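Local coordinates for protein N-acetyl-beta-D glucosaminidase (Rhizomucor miehei CAU432, PDB 4ZM6) that probably hydrolyses terminal N-acetyl-beta-D-glucosamine residues and, through a GCN5-related region that binds acetyl-CoA, probably also acetylates glucosamine, at residues 213-218 / 639-644; 542-545 / 549-552; 572-577 / 776-781; 585-588 / 594-597. All coordinates share one frame; numbering follows the deposited sequence.

Contact 1 of 4, residues 213-218 / 639-644; sequences FKKALE and FREQGA
K215 and E641 supply the side chains that meet where helix 211-217 comes up against the C-terminal end of helix 627-642. Along 213-218, F213 turns inward and takes part in an edge-to-face pair with F181, while K214 packs on the loop residue F259; neither touches 639-644. K215 is the residue that reaches across. Its CG stands anti to the backbone N (chi1 -172°), a bend at chi2 brings CE alongside E641 OE2, and the bend at chi4 turns NZ off to one side. There the methylene rather than the ammonium is nearest: K215 NZ is 4.1 Å from E641 OE2, too far for a salt bridge. The attraction is therefore a loose electrostatic one, and K215 has a second, also weak, ionic partner in E156. The lysine also lies against A159 and L163 of helix 155-171. A216 and L217 pack within their own domain, A216 onto I178 and L217 onto F259 and Y261. At E218 the backbones come closest, with 7.8 Å between E218 CA and E641 CA. Just beyond E641 the second helix stops at G643, where a positive phi and two bonds back into the last turn, A644 N to F639 O and G643 N to R640 O, form a Schellman motif. Overall this is a sparse surface contact between domains, setting a helix of the TIM-barrel-clan family 3 glycosidase domain against a Schellman-terminated helix of the GNAT acetyltransferase domain.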
# COMPACT_ATOMS: atom_id res chain seq x y z
N PHE A 213 -3.12 10.23 9.24
CA PHE A 213 -2.08 11.22 9.55
C PHE A 213 -0.82 10.98 8.73
O PHE A 213 -0.23 11.91 8.18
CB PHE A 213 -1.73 11.21 11.04
CG PHE A 213 -2.81 11.79 11.92
CD1 PHE A 213 -2.92 13.16 12.10
CD2 PHE A 213 -3.71 10.96 12.57
CE1 PHE A 213 -3.91 13.69 12.90
CE2 PHE A 213 -4.70 11.48 13.37
CZ PHE A 213 -4.80 12.85 13.54
N LYS A 214 -0.41 9.72 8.65
CA LYS A 214 0.77 9.35 7.87
C LYS A 214 0.58 9.74 6.41
O LYS A 214 1.47 10.33 5.80
CB LYS A 214 1.04 7.84 7.95
CG LYS A 214 2.37 7.44 7.34
CD LYS A 214 2.40 5.99 6.89
CE LYS A 214 3.74 5.64 6.26
NZ LYS A 214 4.06 4.20 6.40
N LYS A 215 -0.59 9.43 5.86
CA LYS A 215 -0.87 9.69 4.46
C LYS A 215 -0.87 11.19 4.15
O LYS A 215 -0.40 11.60 3.10
CB LYS A 215 -2.19 9.04 4.05
CG LYS A 215 -2.47 9.10 2.56
CD LYS A 215 -3.15 7.83 2.05
CE LYS A 215 -3.89 8.05 0.73
NZ LYS A 215 -5.28 8.58 0.91
N ALA A 216 -1.37 12.00 5.08
CA ALA A 216 -1.39 13.45 4.91
C ALA A 216 0.02 14.01 4.93
O ALA A 216 0.40 14.78 4.04
CB ALA A 216 -2.24 14.09 5.99
N LEU A 217 0.81 13.62 5.93
CA LEU A 217 2.19 14.08 6.04
C LEU A 217 3.04 13.73 4.81
O LEU A 217 3.91 14.50 4.42
CB LEU A 217 2.86 13.50 7.30
CG LEU A 217 2.25 13.87 8.66
CD1 LEU A 217 3.11 13.32 9.79
CD2 LEU A 217 2.07 15.38 8.79
N GLU A 218 2.76 12.57 4.21
CA GLU A 218 3.50 12.12 3.03
C GLU A 218 2.97 12.66 1.70
O GLU A 218 3.54 12.39 0.65
CB GLU A 218 3.49 10.59 2.97
CG GLU A 218 4.36 9.92 4.02
CD GLU A 218 4.41 8.41 3.86
OE1 GLU A 218 5.30 7.78 4.47
OE2 GLU A 218 3.55 7.87 3.14
N PHE A 639 -3.13 11.63 -8.40
CA PHE A 639 -2.42 12.87 -8.67
C PHE A 639 -2.12 13.60 -7.37
O PHE A 639 -1.01 14.07 -7.15
CB PHE A 639 -3.25 13.80 -9.55
CG PHE A 639 -3.46 13.32 -10.96
CD1 PHE A 639 -2.44 12.70 -11.67
CD2 PHE A 639 -4.67 13.55 -11.59
CE1 PHE A 639 -2.65 12.27 -12.97
CE2 PHE A 639 -4.88 13.13 -12.90
CZ PHE A 639 -3.87 12.49 -13.58
N ARG A 640 -3.14 13.68 -6.52
CA ARG A 640 -3.05 14.40 -5.25
C ARG A 640 -1.90 13.87 -4.39
O ARG A 640 -1.11 14.65 -3.87
CB ARG A 640 -4.38 14.29 -4.51
CG ARG A 640 -4.47 15.08 -3.22
CD ARG A 640 -5.87 15.00 -2.62
NE ARG A 640 -6.90 15.52 -3.54
CZ ARG A 640 -7.93 14.83 -4.03
NH1 ARG A 640 -8.12 13.55 -3.73
NH2 ARG A 640 -8.79 15.43 -4.84
N GLU A 641 -1.82 12.54 -4.26
CA GLU A 641 -0.75 11.90 -3.48
C GLU A 641 0.61 12.12 -4.11
O GLU A 641 1.61 12.26 -3.39
CB GLU A 641 -1.01 10.39 -3.36
CG GLU A 641 -2.20 10.02 -2.49
CD GLU A 641 -2.62 8.57 -2.68
OE1 GLU A 641 -3.26 8.25 -3.71
OE2 GLU A 641 -2.31 7.74 -1.79
N GLN A 642 0.66 12.13 -5.44
CA GLN A 642 1.91 12.33 -6.17
C GLN A 642 2.39 13.78 -6.18
O GLN A 642 3.55 14.03 -6.50
CB GLN A 642 1.76 11.85 -7.62
CG GLN A 642 1.59 10.35 -7.77
CD GLN A 642 2.72 9.59 -7.12
OE1 GLN A 642 3.89 9.78 -7.46
NE2 GLN A 642 2.38 8.74 -6.16
N GLY A 643 1.52 14.72 -5.84
CA GLY A 643 1.86 16.13 -5.88
C GLY A 643 1.76 16.71 -7.28
O GLY A 643 2.40 17.72 -7.59
N ALA A 644 0.97 16.06 -8.14
CA ALA A 644 0.64 16.62 -9.45
C ALA A 644 -0.50 17.62 -9.25
O ALA A 644 -1.67 17.28 -9.43
CB ALA A 644 0.23 15.52 -10.41

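Contact 2 of 4, residues 542-545 / 549-552; sequences DDYR and DLDH
Two hydrogen bonds tie R545 to D549 in both directions. The backbone N-H of R545 runs almost straight (171°) to D549 OD2, with R545 N 2.9 Å from D549 OD2 and the donor standing 40° above the carboxylate plane. In return, D549 N donates to R545 O over 2.8 Å. R545 occupies the N-cap position of helix 546-561, making this second link the i to i+4 bond of the first turn, while the aspartate reaches back to the cap residue's amide. With CG anti to its carbonyl carbon (chi1 -56°), D549 has its carboxylate on the side of that amide. Its other oxygen, OD1, is claimed by a salt bridge to R588 and lies too far from the R545 guanidinium for more than a general attraction. R545 itself pairs through NE with D548 and through NH2 with the carbonyl of R258 of the second subunit. Beyond the polar core, the Y544 side chain runs past D549 in the opposite direction, meeting its CB obliquely, Y544 CE1 3.5 Å from D549 CB. Further out, Y544 OH meets L550 CD1 at 3.7 Å. The D549 carboxylate is thus buried yet partnered at both oxygens, by a backbone amide and by an arginine, which probably offsets the cost of burying its charge and holds the helix start against the end of strand 540-543.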
# COMPACT_ATOMS: atom_id res chain seq x y z
N ASP A 542 -10.05 -1.30 -9.94
CA ASP A 542 -8.77 -2.01 -9.91
C ASP A 542 -7.76 -1.34 -10.82
O ASP A 542 -8.10 -0.50 -11.64
CB ASP A 542 -8.94 -3.45 -10.41
CG ASP A 542 -9.75 -4.31 -9.47
OD1 ASP A 542 -9.51 -4.25 -8.24
OD2 ASP A 542 -10.61 -5.07 -9.97
N ASP A 543 -6.50 -1.74 -10.66
CA ASP A 543 -5.45 -1.34 -11.59
C ASP A 543 -5.69 -2.02 -12.93
O ASP A 543 -6.07 -3.20 -12.99
CB ASP A 543 -4.07 -1.71 -11.05
CG ASP A 543 -3.66 -0.85 -9.88
OD1 ASP A 543 -3.87 0.38 -9.94
OD2 ASP A 543 -3.12 -1.39 -8.89
N TYR A 544 -5.49 -1.27 -14.00
CA TYR A 544 -5.60 -1.79 -15.35
C TYR A 544 -4.46 -2.78 -15.60
O TYR A 544 -3.30 -2.49 -15.29
CB TYR A 544 -5.56 -0.63 -16.36
CG TYR A 544 -5.37 -1.03 -17.81
CD1 TYR A 544 -6.39 -1.65 -18.52
CD2 TYR A 544 -4.17 -0.75 -18.47
CE1 TYR A 544 -6.21 -2.00 -19.85
CE2 TYR A 544 -4.00 -1.10 -19.80
CZ TYR A 544 -5.02 -1.72 -20.48
OH TYR A 544 -4.83 -2.06 -21.80
N ARG A 545 -4.80 -3.96 -16.12
CA ARG A 545 -3.82 -4.97 -16.51
C ARG A 545 -3.96 -5.18 -18.01
O ARG A 545 -4.95 -5.76 -18.47
CB ARG A 545 -4.06 -6.29 -15.77
CG ARG A 545 -3.98 -6.18 -14.25
CD ARG A 545 -4.02 -7.56 -13.58
NE ARG A 545 -5.19 -8.36 -13.96
CZ ARG A 545 -6.39 -8.28 -13.39
NH1 ARG A 545 -6.64 -7.43 -12.40
NH2 ARG A 545 -7.37 -9.07 -13.82
N ASP A 549 -7.13 -6.89 -19.81
CA ASP A 549 -8.19 -5.88 -19.98
C ASP A 549 -8.21 -5.15 -21.33
O ASP A 549 -9.16 -4.42 -21.62
CB ASP A 549 -8.07 -4.84 -18.87
CG ASP A 549 -8.11 -5.46 -17.48
OD1 ASP A 549 -8.68 -6.56 -17.32
OD2 ASP A 549 -7.56 -4.83 -16.54
N LEU A 550 -7.18 -5.35 -22.15
CA LEU A 550 -7.03 -4.58 -23.39
C LEU A 550 -8.18 -4.82 -24.37
O LEU A 550 -8.70 -3.86 -24.96
CB LEU A 550 -5.69 -4.88 -24.05
CG LEU A 550 -5.42 -4.23 -25.42
CD1 LEU A 550 -5.51 -2.72 -25.33
CD2 LEU A 550 -4.06 -4.67 -25.95
N ASP A 551 -8.57 -6.07 -24.57
CA ASP A 551 -9.67 -6.40 -25.50
C ASP A 551 -10.97 -5.74 -25.08
O ASP A 551 -11.71 -5.24 -25.91
CB ASP A 551 -9.87 -7.91 -25.61
CG ASP A 551 -8.81 -8.58 -26.45
OD1 ASP A 551 -8.63 -8.17 -27.62
OD2 ASP A 551 -8.17 -9.52 -25.94
N HIS A 552 -11.25 -5.75 -23.78
CA HIS A 552 -12.46 -5.14 -23.25
C HIS A 552 -12.45 -3.63 -23.37
O HIS A 552 -13.46 -3.03 -23.76
CB HIS A 552 -12.66 -5.55 -21.79
CG HIS A 552 -13.07 -6.97 -21.63
ND1 HIS A 552 -12.39 -7.86 -20.82
CD2 HIS A 552 -14.08 -7.68 -22.21
CE1 HIS A 552 -12.97 -9.04 -20.89
NE2 HIS A 552 -13.99 -8.96 -21.73

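Contact 3 of 4, residues 572-577 / 776-781; sequences INLGLQ and HEYRSD
L574, on the buried side of helix 569-577, faces Y778 in a type I beta turn that runs from H776 to R779, and the two CA atoms are 6.8 Å apart. The helix belongs to the first acetyltransferase region of the chain; the turn lies in the loop between strands 763-771 and 794-802 of the second, so a helix of one GNAT-type region docks on a loop of the other. The turn is closed by R779 N to H776 O, and a weak bond also runs from Y778 N to H776 ND1. Only L574 carries the packing from the helix side. Its CG is anti to the backbone N (chi1 179°), which extends the branch away from the helix toward the loop, where the two methyls divide the work. CD1 settles over the turn, with L574 CD1 3.6 Å from Y778 CA and 4.0 Å from Y778 CD1, approaching that ring obliquely. CD2 lies against R779 O (L574 CD2 to R779 O 3.6 Å) and S780 CB. Behind this surface R779 points the other way. Its guanidinium grips D781 side-on, R779 NE to D781 OD1 and R779 NH2 to D781 OD2, and its NH1 forms salt bridges with D747 and D750, so the loop is braced from the rear by ionic links. Y653 of the first region bonds through its hydroxyl to S780 N and D781 OD1, a polar supplement to the leucine. Within the turn, E777 CG rests 3.8 Å above one face of the Y778 ring, offset toward its rim.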
# COMPACT_ATOMS: atom_id res chain seq x y z
N ILE A 572 -4.85 1.97 -29.41
CA ILE A 572 -5.22 2.11 -28.01
C ILE A 572 -4.05 1.66 -27.14
O ILE A 572 -3.61 2.39 -26.25
CB ILE A 572 -6.51 1.32 -27.68
CG1 ILE A 572 -7.72 1.98 -28.37
CG2 ILE A 572 -6.76 1.24 -26.18
CD1 ILE A 572 -8.96 1.11 -28.43
N ASN A 573 -3.52 0.48 -27.43
CA ASN A 573 -2.39 -0.07 -26.68
C ASN A 573 -1.17 0.84 -26.72
O ASN A 573 -0.49 1.04 -25.72
CB ASN A 573 -2.04 -1.46 -27.20
CG ASN A 573 -1.00 -2.17 -26.35
OD1 ASN A 573 -1.28 -2.57 -25.22
ND2 ASN A 573 0.20 -2.32 -26.88
N LEU A 574 -0.90 1.41 -27.89
CA LEU A 574 0.19 2.37 -28.03
C LEU A 574 -0.02 3.57 -27.11
O LEU A 574 0.86 3.90 -26.29
CB LEU A 574 0.31 2.83 -29.49
CG LEU A 574 1.39 3.85 -29.81
CD1 LEU A 574 2.79 3.27 -29.61
CD2 LEU A 574 1.22 4.35 -31.24
N GLY A 575 -1.18 4.22 -27.24
CA GLY A 575 -1.55 5.34 -26.38
C GLY A 575 -1.28 4.99 -24.94
O GLY A 575 -0.60 5.74 -24.23
N LEU A 576 -1.77 3.83 -24.51
CA LEU A 576 -1.73 3.45 -23.09
C LEU A 576 -0.36 2.99 -22.59
O LEU A 576 0.08 3.42 -21.52
CB LEU A 576 -2.78 2.37 -22.80
CG LEU A 576 -4.23 2.81 -23.05
CD1 LEU A 576 -5.18 1.65 -22.79
CD2 LEU A 576 -4.60 4.02 -22.20
N GLN A 577 0.31 2.13 -23.34
CA GLN A 577 1.59 1.59 -22.88
C GLN A 577 2.72 2.63 -22.85
O GLN A 577 3.63 2.51 -22.03
CB GLN A 577 2.00 0.36 -23.72
CG GLN A 577 1.01 -0.80 -23.68
CD GLN A 577 0.43 -1.06 -22.30
OE1 GLN A 577 -0.80 -1.05 -22.11
NE2 GLN A 577 1.30 -1.29 -21.33
N HIS A 776 8.55 5.80 -36.72
CA HIS A 776 8.71 4.65 -35.83
C HIS A 776 7.36 4.17 -35.33
O HIS A 776 6.44 4.96 -35.19
CB HIS A 776 9.61 5.02 -34.64
CG HIS A 776 10.20 3.84 -33.92
ND1 HIS A 776 9.65 3.32 -32.77
CD2 HIS A 776 11.30 3.10 -34.18
CE1 HIS A 776 10.38 2.31 -32.35
NE2 HIS A 776 11.39 2.15 -33.19
N GLU A 777 7.24 2.87 -35.06
CA GLU A 777 5.96 2.28 -34.64
C GLU A 777 5.44 2.82 -33.30
O GLU A 777 4.24 2.75 -33.03
CB GLU A 777 6.05 0.75 -34.59
CG GLU A 777 6.96 0.19 -33.50
CD GLU A 777 6.92 -1.32 -33.39
OE1 GLU A 777 6.13 -1.97 -34.12
OE2 GLU A 777 7.69 -1.87 -32.56
N TYR A 778 6.33 3.37 -32.47
CA TYR A 778 5.94 3.98 -31.19
C TYR A 778 5.63 5.47 -31.29
O TYR A 778 5.53 6.16 -30.27
CB TYR A 778 7.01 3.74 -30.10
CG TYR A 778 7.26 2.28 -29.77
CD1 TYR A 778 6.25 1.32 -29.88
CD2 TYR A 778 8.50 1.85 -29.31
CE1 TYR A 778 6.47 -0.01 -29.58
CE2 TYR A 778 8.73 0.52 -29.00
CZ TYR A 778 7.71 -0.40 -29.14
OH TYR A 778 7.91 -1.73 -28.83
N ARG A 779 5.47 5.98 -32.51
CA ARG A 779 5.01 7.35 -32.70
C ARG A 779 3.49 7.37 -32.68
O ARG A 779 2.84 6.66 -33.45
CB ARG A 779 5.55 7.92 -34.01
CG ARG A 779 7.06 8.07 -34.04
CD ARG A 779 7.54 9.29 -33.28
NE ARG A 779 7.09 10.54 -33.90
CZ ARG A 779 7.60 11.07 -35.01
NH1 ARG A 779 8.59 10.48 -35.68
NH2 ARG A 779 7.11 12.22 -35.48
N SER A 780 2.93 8.19 -31.79
CA SER A 780 1.49 8.31 -31.63
C SER A 780 0.99 9.65 -32.17
O SER A 780 -0.14 10.05 -31.88
CB SER A 780 1.11 8.14 -30.16
OG SER A 780 1.98 8.90 -29.32
N ASP A 781 1.82 10.34 -32.96
CA ASP A 781 1.43 11.61 -33.61
C ASP A 781 0.08 11.46 -34.30
O ASP A 781 -0.85 12.25 -34.08
CB ASP A 781 2.47 12.04 -34.67
CG ASP A 781 3.85 12.29 -34.08
OD1 ASP A 781 4.28 11.52 -33.19
OD2 ASP A 781 4.54 13.24 -34.53

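Contact 4 of 4, residues 585-588 / 594-597; sequences KVAR and IVGF
V595 and G596 both lie opposite A587, a classic beta bulge in the antiparallel hairpin of strands 585-588 and 594-605. The carbonyl of A587 is shared by two amides: V595 N to A587 O is a strong bond of 2.7 Å, nearly straight at 175°, whereas G596 N to A587 O is weak at 3.5 Å. A587 N answers with a bond to G596 O, the donor standing above that carbonyl plane. The extra residue shifts the register by one, so that V586 pairs with F597 on one side of the bulge and R588 with I594 on the other, both as non-hydrogen-bonded pairs. V586, R588, I594 and F597 share one face, toward helix 546-561. There V586 CG1 meets the F597 ring at its edge, in the ring plane, 3.8 Å from F597 CD1; chi1 of 170°, anti to the backbone N, swings the ring toward the neighbouring strand. The same ring packs edge-to-face with Y544. The R588 guanidinium crosses I594 at a slant, R588 NH1 3.5 Å from I594 CG1. It is claimed by acids beyond the hairpin, D542 at NE and a second acid. A587 takes the opposite face, on V627 and L631 of helix 627-642, while V595 CG2 comes 4.0 Å from A587 CB. G596 is close to V618, a residue of the acetyl-CoA site. Chemically, the hairpin combines an apolar face with one arginine whose buried charge is probably balanced by two carboxylates, and the bulge lets a single carbonyl accept one firm bond and one weak one from consecutive amides.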
# COMPACT_ATOMS: atom_id res chain seq x y z
N LYS A 585 -6.76 2.71 -14.59
CA LYS A 585 -7.67 1.95 -13.73
C LYS A 585 -8.89 1.54 -14.53
O LYS A 585 -9.28 2.23 -15.48
CB LYS A 585 -8.13 2.81 -12.55
CG LYS A 585 -7.05 3.60 -11.81
CD LYS A 585 -6.43 2.77 -10.69
CE LYS A 585 -5.57 3.64 -9.79
NZ LYS A 585 -4.80 2.80 -8.84
N VAL A 586 -9.51 0.44 -14.14
CA VAL A 586 -10.80 0.03 -14.71
C VAL A 586 -11.83 -0.05 -13.59
O VAL A 586 -11.46 -0.14 -12.41
CB VAL A 586 -10.72 -1.33 -15.45
CG1 VAL A 586 -9.68 -1.27 -16.57
CG2 VAL A 586 -10.40 -2.48 -14.49
N ALA A 587 -13.10 -0.02 -13.94
CA ALA A 587 -14.18 -0.24 -12.97
C ALA A 587 -14.90 -1.54 -13.31
O ALA A 587 -15.23 -1.78 -14.48
CB ALA A 587 -15.14 0.94 -12.95
N ARG A 588 -15.13 -2.37 -12.30
CA ARG A 588 -15.79 -3.66 -12.48
C ARG A 588 -17.04 -3.76 -11.60
O ARG A 588 -17.04 -3.27 -10.47
CB ARG A 588 -14.85 -4.80 -12.09
CG ARG A 588 -13.58 -4.92 -12.91
CD ARG A 588 -12.76 -6.12 -12.44
NE ARG A 588 -11.35 -6.04 -12.83
CZ ARG A 588 -10.83 -6.54 -13.96
NH1 ARG A 588 -11.59 -7.17 -14.85
NH2 ARG A 588 -9.53 -6.40 -14.20
N ILE A 594 -15.91 -5.49 -16.82
CA ILE A 594 -15.40 -4.13 -16.93
C ILE A 594 -16.50 -3.22 -17.47
O ILE A 594 -17.11 -3.51 -18.49
CB ILE A 594 -14.14 -4.09 -17.83
CG1 ILE A 594 -13.01 -4.87 -17.14
CG2 ILE A 594 -13.72 -2.65 -18.11
CD1 ILE A 594 -11.72 -4.94 -17.94
N VAL A 595 -16.75 -2.13 -16.74
CA VAL A 595 -17.81 -1.18 -17.10
C VAL A 595 -17.30 0.23 -17.39
O VAL A 595 -17.94 0.97 -18.13
CB VAL A 595 -18.91 -1.14 -16.01
CG1 VAL A 595 -19.67 -2.46 -16.00
CG2 VAL A 595 -18.33 -0.85 -14.63
N GLY A 596 -16.16 0.60 -16.81
CA GLY A 596 -15.53 1.88 -17.11
C GLY A 596 -14.02 1.81 -17.08
O GLY A 596 -13.43 0.89 -16.50
N PHE A 597 -13.39 2.80 -17.69
CA PHE A 597 -11.94 2.87 -17.78
C PHE A 597 -11.47 4.31 -17.64
O PHE A 597 -12.13 5.23 -18.10
CB PHE A 597 -11.49 2.29 -19.13
CG PHE A 597 -10.04 2.52 -19.44
CD1 PHE A 597 -9.07 1.68 -18.93
CD2 PHE A 597 -9.65 3.58 -20.23
CE1 PHE A 597 -7.73 1.89 -19.20
CE2 PHE A 597 -8.31 3.81 -20.51
CZ PHE A 597 -7.35 2.96 -20.00

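Contacts 2 and 4 lie wholly in the first acetyltransferase region; contact 1 links it to the glycosidase domain and contact 3 to the second acetyltransferase region. Contacts 2 and 4 have centres about 8 Å apart and share a sheet in which strands 540-543 and 585-588 are neighbours, with the D543-K585 salt bridge between them. Contact 3 lies about 17 Å from contact 2 and 21 Å from contact 4, centre to centre; L576 of helix 569-577 packs on F597. Along the chain, contacts 2 and 4 fall within the span of contact 1, whose segments alternate with those of contact 3. The central region thus touches both neighbours, only sparsely at contact 1.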